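Local coordinates for protein dermonecrotic toxin (Pasteurella multocida, PDB 2EBF) that induces bone resorption as a potent mitogenic toxin associated with severe atrophic rhinitis in pigs, represented here by its C-terminal region, at residues N395-I400 with K497-A502. Sequence-based numbering, arbitrary orientation.
Sequences NGLTEI and KFVVFA
With chi1 at 57°, Thr-398 tucks OG1 between its own backbone N and carbonyl carbon, where it accepts the N-H of Lys-497 at 3.0 Å from OG1 to N. The side chain of Lys-497, extended beyond CG, runs back along Gly-396 until NZ donates a hydrogen bond to Asn-395 O (3.1 Å), tilted 35° from the carbonyl plane; a long lysine suits this span. These bonds open a parallel pairing of neighbouring strands, 399-402 and 498-502, within the mixed sheet of the C2 region. Gly-396 ends the preceding helix as the C-prime residue of a Schellman motif; its positive phi suits glycine, and its lack of a side chain lets Lys-497 CD lie 3.5 Å from Gly-396 O. Thr-398 N then donates almost straight (176°) to Lys-497 O at 2.7 Å, so that Thr-398 and Lys-497 exchange two bonds; a weak bond from Glu-399 N reaches the same oxygen. One step on, Val-499 N bonds to Glu-399 O.

Apolar side chains suit the face carrying Ile-400 and Val-499, which is packed against Phe-385 of helix 379-387. Leu-397 CD1 meets Val-499 CG2 at 3.6 Å. Glu-399 lies on the other face, where its carboxylate forms a salt bridge with Arg-458 of the adjoining strand, giving a buried acid a charged partner. Further along, Ile-400 CG2 sits at the edge of the Phe-501 ring, near its plane, 4.1 Å from CE2.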
# COMPACT_ATOMS: atom_id res chain seq x y z
N ASN A 395 8.83 -33.60 18.40
CA ASN A 395 9.81 -33.06 17.46
C ASN A 395 9.94 -31.54 17.54
O ASN A 395 10.49 -30.90 16.64
CB ASN A 395 9.49 -33.53 16.03
CG ASN A 395 9.78 -35.01 15.85
OD1 ASN A 395 8.89 -35.86 15.98
ND2 ASN A 395 11.04 -35.33 15.60
N GLY A 396 9.44 -30.97 18.63
CA GLY A 396 9.68 -29.57 18.94
C GLY A 396 8.65 -28.52 18.53
O GLY A 396 8.94 -27.32 18.63
N LEU A 397 7.45 -28.93 18.12
CA LEU A 397 6.37 -27.97 17.82
C LEU A 397 6.25 -26.93 18.94
O LEU A 397 6.13 -27.28 20.11
CB LEU A 397 5.01 -28.69 17.66
CG LEU A 397 3.78 -27.82 17.40
CD1 LEU A 397 3.75 -27.33 15.95
CD2 LEU A 397 2.50 -28.58 17.76
N THR A 398 6.28 -25.65 18.57
CA THR A 398 6.16 -24.58 19.57
C THR A 398 4.86 -23.80 19.45
O THR A 398 4.39 -23.23 20.43
CB THR A 398 7.34 -23.56 19.49
OG1 THR A 398 7.41 -23.00 18.17
CG2 THR A 398 8.67 -24.22 19.82
N GLU A 399 4.27 -23.79 18.26
CA GLU A 399 3.15 -22.89 17.98
C GLU A 399 2.19 -23.39 16.90
O GLU A 399 2.61 -23.98 15.90
CB GLU A 399 3.71 -21.51 17.60
CG GLU A 399 2.69 -20.39 17.63
CD GLU A 399 3.34 -19.01 17.73
OE1 GLU A 399 4.59 -18.93 17.72
OE2 GLU A 399 2.59 -18.00 17.81
N ILE A 400 0.90 -23.12 17.11
CA ILE A 400 -0.16 -23.37 16.14
C ILE A 400 -0.76 -22.03 15.70
O ILE A 400 -1.06 -21.18 16.54
CB ILE A 400 -1.29 -24.25 16.74
CG1 ILE A 400 -0.75 -25.62 17.16
CG2 ILE A 400 -2.48 -24.37 15.77
CD1 ILE A 400 -1.54 -26.29 18.28
N LYS A 497 8.99 -23.75 15.71
CA LYS A 497 8.53 -24.84 14.86
C LYS A 497 7.01 -24.81 14.93
O LYS A 497 6.42 -25.00 15.99
CB LYS A 497 9.07 -26.18 15.35
CG LYS A 497 10.57 -26.34 15.16
CD LYS A 497 11.07 -27.62 15.82
CE LYS A 497 12.50 -27.95 15.41
NZ LYS A 497 12.96 -29.18 16.10
N PHE A 498 6.37 -24.51 13.80
CA PHE A 498 4.96 -24.17 13.83
C PHE A 498 4.15 -25.00 12.84
O PHE A 498 4.70 -25.60 11.91
CB PHE A 498 4.77 -22.68 13.54
CG PHE A 498 5.29 -22.25 12.19
CD1 PHE A 498 4.47 -22.28 11.07
CD2 PHE A 498 6.62 -21.85 12.04
CE1 PHE A 498 4.95 -21.89 9.82
CE2 PHE A 498 7.11 -21.47 10.79
CZ PHE A 498 6.27 -21.50 9.68
N VAL A 499 2.84 -25.00 13.05
CA VAL A 499 1.87 -25.51 12.09
C VAL A 499 0.84 -24.41 11.84
O VAL A 499 0.41 -23.73 12.77
CB VAL A 499 1.16 -26.77 12.64
CG1 VAL A 499 0.00 -27.17 11.75
CG2 VAL A 499 2.16 -27.93 12.82
N VAL A 500 0.46 -24.21 10.57
CA VAL A 500 -0.55 -23.21 10.22
C VAL A 500 -1.73 -23.88 9.55
O VAL A 500 -1.56 -24.77 8.72
CB VAL A 500 -0.01 -22.12 9.25
CG1 VAL A 500 -0.95 -20.89 9.21
CG2 VAL A 500 1.36 -21.67 9.64
N PHE A 501 -2.94 -23.43 9.90
CA PHE A 501 -4.16 -23.85 9.23
C PHE A 501 -4.77 -22.66 8.51
O PHE A 501 -5.04 -21.63 9.12
CB PHE A 501 -5.16 -24.42 10.24
CG PHE A 501 -4.70 -25.70 10.87
CD1 PHE A 501 -5.01 -26.93 10.29
CD2 PHE A 501 -3.95 -25.67 12.06
CE1 PHE A 501 -4.58 -28.12 10.87
CE2 PHE A 501 -3.53 -26.86 12.65
CZ PHE A 501 -3.83 -28.08 12.06
N ALA A 502 -4.99 -22.82 7.21
CA ALA A 502 -5.47 -21.72 6.38
C ALA A 502 -6.23 -22.21 5.16
O ALA A 502 -6.01 -23.32 4.68
CB ALA A 502 -4.29 -20.84 5.94